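Local atomic coordinates of probable amidase (Thermus thermophilus, PDB entry 2DC0), a protein that is a probable amidase, a member of the amidase family with a mixed alpha/beta fold, found here as two copies of the chain. Residues 186-191 and 414-419; 332-337 and 389-394. One frame throughout, in Å; residues are numbered along the deposited sequence.

Both contacts sit on the same side of the chain's centre, with their own centres about 13 Å apart, and both reach the second subunit. Contact 1 is partly buried and joins two loops that follow strands 182-185 and 406-413; its chemistry is polar, a carboxylate held by the backbone N-H and hydroxyl of one serine and by an arginine. Contact 2 is buried and sets helix 324-345 against the end of helix 386-390; leucines and the aliphatic part of an arginine do most of the work, with one weak hydrogen bond. Segment 389-394 ties the two together: Y188 N lies 2.9 Å from G392 O and G414 N lies 3.0 Å from P394 O, both probable hydrogen bonds.

Contact 1. Residues 186-191 and 414-419; sequences PSYGRV and GAYGED
With chi1 at -66° in S187 and -55° in D419, the OG of S187 and the carboxylate of D419 swing back beside their own backbone N and meet between the loops. S187 then grips the carboxylate twice: its N donates to D419 OD1 at 2.9 Å, nearly straight, and its OG donates to D419 OD2 at 2.6 Å, each on the syn side and modestly out of plane. S187 OG also accepts from G417 N at 2.9 Å, a more bent bond, so the hydroxyl bridges this N-H and the carboxylate. R190 reaches toward D419 head-on, its chain bent at chi3, with its guanidinium plane turned 78° from the carboxylate plane. R190 NH2 meets D419 OD2 at 3.0 Å from above that plane, on the face opposite S187 OG, forming a salt bridge; E226 takes NH1. Beside this polar cluster, Y416 OH touches Y188 CB at 3.4 Å, the two side chains lying side by side, while Y188 OH bonds to R201 O. R338 and L339 of the second subunit pack on Y416 and R190. The contact brings together two type II beta turns, S187 to R190 and A415 to E418, each with glycine at its third position; D419 fastens the start of helix 419-430 to the loop after strand 182-185 in this amidase fold.

Contact 2. Residues 332-337 and 389-394; sequences AEREAL and SLLGVP
R334 and L390 bury the most surface here, followed by L391, where helix 324-345 runs past the end of helix 386-390, which closes in a Schellman motif with G392 at positive phi. The aliphatic part of R334 crosses the L390 side chain at a slant, its CD 3.6 Å from L390 CD1. R334 CD also packs 3.3 Å from L390 O. With its CG anti to the backbone N (chi1 165°) and a bend at chi3, R334 reaches the helix end, where NH1 makes a weak hydrogen bond of 3.4 Å to L390 O, which lies at the guanidinium edge near its plane. The stronger partner of this guanidinium is S202, bonded to NH2. The L391 side chain runs antiparallel alongside that of R334, with L391 CD2 3.9 Å from R334 CG. L337, one turn further along, adds a looser apolar touch, CD1 to L390 CD2 at 4.4 Å. Helix 281-296 joins the cluster: V281 packs on both L337 and L390, and L288 on R334. The second subunit is close by, its V331 also lying against R334. At the backbone of the long helix, the CD2 methyl of L391 comes to rest 3.8 Å from R334 O.

Contact 1. Residues 186-191 and 414-419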
# COMPACT_ATOMS: atom_id res chain seq x y z
N PRO A 186 -12.39 -7.46 -4.97
CA PRO A 186 -11.80 -6.42 -5.82
C PRO A 186 -10.71 -5.66 -5.07
O PRO A 186 -10.48 -5.89 -3.88
CB PRO A 186 -12.98 -5.50 -6.14
CG PRO A 186 -14.18 -6.39 -5.97
CD PRO A 186 -13.82 -7.18 -4.74
N SER A 187 -10.05 -4.76 -5.78
CA SER A 187 -9.02 -3.93 -5.17
C SER A 187 -9.70 -3.20 -4.03
O SER A 187 -10.89 -2.86 -4.11
CB SER A 187 -8.47 -2.91 -6.17
OG SER A 187 -7.79 -3.55 -7.24
N TYR A 188 -8.95 -2.93 -2.97
CA TYR A 188 -9.50 -2.22 -1.82
C TYR A 188 -10.23 -0.95 -2.24
O TYR A 188 -9.75 -0.21 -3.11
CB TYR A 188 -8.37 -1.85 -0.85
CG TYR A 188 -8.82 -1.04 0.34
CD1 TYR A 188 -9.38 -1.67 1.46
CD2 TYR A 188 -8.69 0.35 0.36
CE1 TYR A 188 -9.80 -0.93 2.56
CE2 TYR A 188 -9.10 1.10 1.46
CZ TYR A 188 -9.65 0.46 2.56
OH TYR A 188 -10.06 1.20 3.65
N GLY A 189 -11.40 -0.71 -1.65
CA GLY A 189 -12.16 0.49 -1.93
C GLY A 189 -12.93 0.61 -3.23
O GLY A 189 -13.72 1.54 -3.38
N ARG A 190 -12.71 -0.29 -4.18
CA ARG A 190 -13.42 -0.19 -5.45
C ARG A 190 -14.94 -0.25 -5.23
O ARG A 190 -15.69 0.49 -5.86
CB ARG A 190 -12.98 -1.30 -6.41
CG ARG A 190 -13.54 -1.12 -7.81
CD ARG A 190 -13.02 -2.20 -8.74
NE ARG A 190 -11.58 -2.06 -9.01
CZ ARG A 190 -11.05 -1.13 -9.80
NH1 ARG A 190 -11.83 -0.23 -10.39
NH2 ARG A 190 -9.74 -1.10 -10.00
N VAL A 191 -15.38 -1.12 -4.33
CA VAL A 191 -16.80 -1.23 -4.01
C VAL A 191 -16.99 -0.57 -2.65
O VAL A 191 -16.32 -0.93 -1.68
CB VAL A 191 -17.27 -2.71 -3.94
CG1 VAL A 191 -18.74 -2.78 -3.54
CG2 VAL A 191 -17.08 -3.37 -5.30
N GLY A 414 -3.84 -10.49 -8.58
CA GLY A 414 -3.30 -9.51 -9.51
C GLY A 414 -2.74 -8.27 -8.82
O GLY A 414 -2.84 -8.13 -7.60
N ALA A 415 -2.15 -7.37 -9.61
CA ALA A 415 -1.59 -6.14 -9.07
C ALA A 415 -2.73 -5.21 -8.67
O ALA A 415 -3.85 -5.35 -9.15
CB ALA A 415 -0.72 -5.45 -10.14
N TYR A 416 -2.42 -4.27 -7.78
CA TYR A 416 -3.39 -3.31 -7.28
C TYR A 416 -4.07 -2.62 -8.47
O TYR A 416 -3.41 -2.16 -9.40
CB TYR A 416 -2.67 -2.29 -6.40
CG TYR A 416 -3.52 -1.69 -5.30
CD1 TYR A 416 -3.33 -2.05 -3.96
CD2 TYR A 416 -4.51 -0.76 -5.59
CE1 TYR A 416 -4.11 -1.49 -2.95
CE2 TYR A 416 -5.30 -0.20 -4.59
CZ TYR A 416 -5.09 -0.57 -3.27
OH TYR A 416 -5.87 -0.01 -2.30
N GLY A 417 -5.40 -2.56 -8.44
CA GLY A 417 -6.15 -1.92 -9.51
C GLY A 417 -6.34 -2.74 -10.77
O GLY A 417 -7.04 -2.31 -11.68
N GLU A 418 -5.75 -3.93 -10.85
CA GLU A 418 -5.91 -4.74 -12.05
C GLU A 418 -7.02 -5.78 -11.98
O GLU A 418 -6.84 -6.93 -12.37
CB GLU A 418 -4.57 -5.39 -12.42
CG GLU A 418 -3.49 -4.37 -12.77
CD GLU A 418 -4.01 -3.24 -13.66
OE1 GLU A 418 -4.54 -3.53 -14.76
OE2 GLU A 418 -3.90 -2.05 -13.26
N ASP A 419 -8.18 -5.34 -11.48
CA ASP A 419 -9.34 -6.20 -11.34
C ASP A 419 -9.76 -6.83 -12.66
O ASP A 419 -10.13 -8.00 -12.70
CB ASP A 419 -10.52 -5.40 -10.78
CG ASP A 419 -10.18 -4.70 -9.48
OD1 ASP A 419 -10.94 -4.92 -8.50
OD2 ASP A 419 -9.18 -3.95 -9.44

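Contact 2. Residues 332-337 and 389-394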
# COMPACT_ATOMS: atom_id res chain seq x y z
N ALA A 332 3.07 -0.15 10.36
CA ALA A 332 4.38 -0.03 9.74
C ALA A 332 4.80 -1.37 9.14
O ALA A 332 5.39 -1.42 8.06
CB ALA A 332 5.42 0.44 10.77
N GLU A 333 4.52 -2.46 9.84
CA GLU A 333 4.87 -3.78 9.35
C GLU A 333 4.12 -4.12 8.07
O GLU A 333 4.64 -4.82 7.20
CB GLU A 333 4.59 -4.85 10.42
CG GLU A 333 5.52 -4.79 11.63
CD GLU A 333 6.99 -4.83 11.26
OE1 GLU A 333 7.39 -5.69 10.44
OE2 GLU A 333 7.77 -3.99 11.78
N ARG A 334 2.89 -3.62 7.95
CA ARG A 334 2.11 -3.87 6.74
C ARG A 334 2.76 -3.17 5.56
O ARG A 334 2.88 -3.75 4.48
CB ARG A 334 0.66 -3.37 6.88
CG ARG A 334 -0.05 -3.30 5.53
CD ARG A 334 -1.57 -3.24 5.64
NE ARG A 334 -2.07 -1.99 6.21
CZ ARG A 334 -3.36 -1.74 6.40
NH1 ARG A 334 -4.27 -2.65 6.06
NH2 ARG A 334 -3.75 -0.59 6.94
N GLU A 335 3.18 -1.93 5.75
CA GLU A 335 3.81 -1.20 4.67
C GLU A 335 5.11 -1.88 4.25
O GLU A 335 5.45 -1.93 3.07
CB GLU A 335 4.06 0.26 5.07
CG GLU A 335 2.76 1.08 5.24
CD GLU A 335 1.79 0.84 4.08
OE1 GLU A 335 2.18 1.05 2.91
OE2 GLU A 335 0.63 0.44 4.35
N ALA A 336 5.83 -2.43 5.23
CA ALA A 336 7.08 -3.12 4.94
C ALA A 336 6.89 -4.35 4.04
O ALA A 336 7.81 -4.75 3.33
CB ALA A 336 7.76 -3.54 6.25
N LEU A 337 5.70 -4.94 4.05
CA LEU A 337 5.42 -6.12 3.23
C LEU A 337 4.96 -5.79 1.82
O LEU A 337 5.04 -6.64 0.92
CB LEU A 337 4.35 -6.97 3.90
CG LEU A 337 4.71 -7.59 5.26
CD1 LEU A 337 3.46 -8.12 5.93
CD2 LEU A 337 5.73 -8.70 5.05
N SER A 389 -5.75 -9.45 1.05
CA SER A 389 -6.77 -8.54 1.54
C SER A 389 -6.03 -7.50 2.40
O SER A 389 -6.33 -6.31 2.36
CB SER A 389 -7.82 -9.28 2.38
OG SER A 389 -7.21 -10.16 3.30
N LEU A 390 -5.03 -7.97 3.15
CA LEU A 390 -4.23 -7.08 3.99
C LEU A 390 -3.64 -5.97 3.14
O LEU A 390 -3.63 -4.80 3.55
CB LEU A 390 -3.08 -7.86 4.66
CG LEU A 390 -2.11 -7.01 5.50
CD1 LEU A 390 -2.82 -6.47 6.74
CD2 LEU A 390 -0.90 -7.84 5.90
N LEU A 391 -3.14 -6.32 1.96
CA LEU A 391 -2.51 -5.37 1.05
C LEU A 391 -3.43 -4.76 -0.01
O LEU A 391 -3.00 -3.95 -0.82
CB LEU A 391 -1.28 -6.01 0.40
CG LEU A 391 -0.19 -6.40 1.42
CD1 LEU A 391 0.97 -7.13 0.74
CD2 LEU A 391 0.32 -5.13 2.11
N GLY A 392 -4.70 -5.17 -0.01
CA GLY A 392 -5.69 -4.61 -0.93
C GLY A 392 -5.71 -4.94 -2.42
O GLY A 392 -6.40 -4.26 -3.18
N VAL A 393 -4.99 -5.98 -2.84
CA VAL A 393 -4.94 -6.32 -4.26
C VAL A 393 -6.11 -7.21 -4.70
O VAL A 393 -6.60 -8.03 -3.92
CB VAL A 393 -3.61 -7.01 -4.63
CG1 VAL A 393 -2.46 -6.04 -4.37
CG2 VAL A 393 -3.42 -8.27 -3.81
N PRO A 394 -6.56 -7.06 -5.95
CA PRO A 394 -7.68 -7.86 -6.48
C PRO A 394 -7.36 -9.35 -6.48
O PRO A 394 -6.35 -9.77 -7.03
CB PRO A 394 -7.89 -7.29 -7.88
CG PRO A 394 -6.50 -6.84 -8.27
CD PRO A 394 -6.00 -6.19 -7.00